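Local coordinates for putative nitrite reductase NADPH (Small subunit) oxidoreductase protein (Vibrio parahaemolyticus RIMD 2210633, PDB 3C0D) that probably serves as the small, Rieske-like subunit of an NAD(P)H-dependent nitrite reductase in nitrate assimilation, at residues W46-K51 with Q76-K81. Numbering follows the deposited sequence.
Sequences WDPIGK and QHFSLK
The Asx turn that follows the 39-47 strand region packs against Phe78 of strand 77-79 and the preceding Gln76. Pro48 CG lies 3.9 Å from Phe78 CZ, an apolar contact in which the two side chains approach from opposite directions. The proline meets the ring obliquely. Ile49 CD1 makes a looser apolar contact with the same ring atom, 4.3 Å from Phe78 CZ. Phe78 CG lies anti to its own carbonyl carbon (chi1 -67°), which carries the ring toward the turn. Ile49 also crosses Gln76, whose chain bends at chi2 (95°). Gln76 OE1 lies against the isoleucine branches, 3.1 Å from Ile49 CG2. In the Rieske-like fold this joins the loop after a strand of the larger antiparallel sheet to an outer strand of the three-stranded sheet, 59-62, 67-70 and 77-79. The bond that defines the Asx turn runs from Ile49 N to Asp47 OD1 at 2.6 Å. The other oxygen, Asp47 OD2, is hydrogen-bonded to Ser71, just past strand 67-70. Lys51 closes the loop twice, from its backbone N to Asp47 O (3.0 Å) and from NZ to Pro48 O (2.8 Å).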
loop_
_atom_site.group_PDB
_atom_site.type_symbol
_atom_site.label_atom_id
_atom_site.label_comp_id
_atom_site.label_asym_id
_atom_site.label_seq_id
_atom_site.Cartn_x
_atom_site.Cartn_y
_atom_site.Cartn_z
ATOM N N TRP A 46 7.533 -4.615 -3.118
ATOM C CA TRP A 46 8.336 -5.834 -3.088
ATOM C C TRP A 46 7.806 -6.822 -2.023
ATOM O O TRP A 46 7.641 -6.463 -0.858
ATOM C CB TRP A 46 9.800 -5.457 -2.824
ATOM C CG TRP A 46 10.767 -6.600 -2.660
ATOM C CD1 TRP A 46 11.150 -7.182 -1.493
ATOM C CD2 TRP A 46 11.499 -7.264 -3.699
ATOM N NE1 TRP A 46 12.080 -8.161 -1.731
ATOM C CE2 TRP A 46 12.316 -8.233 -3.076
ATOM C CE3 TRP A 46 11.551 -7.128 -5.096
ATOM C CZ2 TRP A 46 13.174 -9.073 -3.803
ATOM C CZ3 TRP A 46 12.405 -7.960 -5.820
ATOM C CH2 TRP A 46 13.208 -8.917 -5.169
ATOM N N ASP A 47 7.515 -8.050 -2.452
ATOM C CA ASP A 47 7.025 -9.121 -1.587
ATOM C C ASP A 47 8.214 -9.771 -0.881
ATOM O O ASP A 47 9.013 -10.469 -1.506
ATOM C CB ASP A 47 6.312 -10.175 -2.431
ATOM C CG ASP A 47 5.885 -11.382 -1.621
ATOM O OD1 ASP A 47 6.306 -11.499 -0.450
ATOM O OD2 ASP A 47 5.134 -12.220 -2.157
ATOM N N PRO A 48 8.335 -9.577 0.435
ATOM C CA PRO A 48 9.441 -10.145 1.226
ATOM C C PRO A 48 9.509 -11.665 1.208
ATOM O O PRO A 48 10.542 -12.252 1.487
ATOM C CB PRO A 48 9.172 -9.607 2.621
ATOM C CG PRO A 48 7.661 -9.571 2.659
ATOM C CD PRO A 48 7.299 -8.999 1.305
ATOM N N ILE A 49 8.388 -12.294 0.895
ATOM C CA ILE A 49 8.306 -13.745 0.829
ATOM C C ILE A 49 7.817 -13.999 -0.587
ATOM O O ILE A 49 6.602 -13.987 -0.845
ATOM C CB ILE A 49 7.223 -14.312 1.781
ATOM C CG1 ILE A 49 7.307 -13.646 3.155
ATOM C CG2 ILE A 49 7.401 -15.810 1.925
ATOM C CD1 ILE A 49 6.161 -14.029 4.050
ATOM N N GLY A 50 8.732 -14.236 -1.514
ATOM C CA GLY A 50 8.301 -14.465 -2.884
ATOM C C GLY A 50 9.338 -13.792 -3.741
ATOM O O GLY A 50 9.596 -14.196 -4.876
ATOM N N LYS A 51 9.907 -12.736 -3.172
ATOM C CA LYS A 51 10.977 -11.998 -3.796
ATOM C C LYS A 51 10.725 -11.415 -5.181
ATOM O O LYS A 51 11.354 -11.829 -6.159
ATOM C CB LYS A 51 12.211 -12.897 -3.823
ATOM C CG LYS A 51 12.511 -13.491 -2.478
ATOM C CD LYS A 51 12.721 -12.381 -1.479
ATOM C CE LYS A 51 13.085 -12.928 -0.121
ATOM N NZ LYS A 51 13.199 -11.817 0.858
ATOM N N GLN A 76 0.429 -15.169 0.938
ATOM C CA GLN A 76 0.351 -14.626 2.295
ATOM C C GLN A 76 -0.459 -13.320 2.336
ATOM O O GLN A 76 -0.492 -12.559 1.366
ATOM C CB GLN A 76 1.743 -14.384 2.875
ATOM C CG GLN A 76 2.503 -15.644 3.251
ATOM C CD GLN A 76 3.428 -16.127 2.151
ATOM O OE1 GLN A 76 4.301 -15.391 1.699
ATOM N NE2 GLN A 76 3.249 -17.371 1.723
ATOM N N HIS A 77 -1.116 -13.066 3.464
ATOM C CA HIS A 77 -1.936 -11.866 3.622
ATOM C C HIS A 77 -1.210 -10.776 4.388
ATOM O O HIS A 77 -0.664 -11.009 5.464
ATOM C CB HIS A 77 -3.237 -12.213 4.343
ATOM C CG HIS A 77 -4.170 -13.046 3.522
ATOM N ND1 HIS A 77 -4.963 -12.514 2.530
ATOM C CD2 HIS A 77 -4.404 -14.379 3.512
ATOM C CE1 HIS A 77 -5.644 -13.483 1.942
ATOM N NE2 HIS A 77 -5.321 -14.624 2.519
ATOM N N PHE A 78 -1.218 -9.572 3.834
ATOM C CA PHE A 78 -0.559 -8.444 4.479
ATOM C C PHE A 78 -1.523 -7.296 4.760
ATOM O O PHE A 78 -2.138 -6.778 3.833
ATOM C CB PHE A 78 0.553 -7.919 3.584
ATOM C CG PHE A 78 1.699 -8.868 3.410
ATOM C CD1 PHE A 78 2.771 -8.848 4.295
ATOM C CD2 PHE A 78 1.744 -9.732 2.318
ATOM C CE1 PHE A 78 3.887 -9.672 4.092
ATOM C CE2 PHE A 78 2.851 -10.557 2.106
ATOM C CZ PHE A 78 3.924 -10.524 2.996
ATOM N N SER A 79 -1.639 -6.893 6.025
ATOM C CA SER A 79 -2.509 -5.781 6.416
ATOM C C SER A 79 -2.146 -4.450 5.757
ATOM O O SER A 79 -1.029 -3.969 5.935
ATOM C CB SER A 79 -2.434 -5.560 7.915
ATOM O OG SER A 79 -2.805 -4.221 8.207
ATOM N N LEU A 80 -3.088 -3.832 5.044
ATOM C CA LEU A 80 -2.826 -2.543 4.387
ATOM C C LEU A 80 -2.529 -1.402 5.364
ATOM O O LEU A 80 -1.859 -0.424 5.006
ATOM C CB LEU A 80 -4.007 -2.129 3.494
ATOM C CG LEU A 80 -4.318 -2.994 2.267
ATOM C CD1 LEU A 80 -5.441 -2.352 1.474
ATOM C CD2 LEU A 80 -3.076 -3.149 1.397
ATOM N N LYS A 81 -3.025 -1.517 6.591
ATOM C CA LYS A 81 -2.788 -0.465 7.566
ATOM C C LYS A 81 -1.424 -0.548 8.240
ATOM O O LYS A 81 -0.642 0.406 8.197
ATOM C CB LYS A 81 -3.877 -0.461 8.640
ATOM C CG LYS A 81 -3.647 0.635 9.671
ATOM C CD LYS A 81 -3.461 1.990 8.968
ATOM C CE LYS A 81 -2.780 3.030 9.862
ATOM N NZ LYS A 81 -2.449 4.285 9.114
#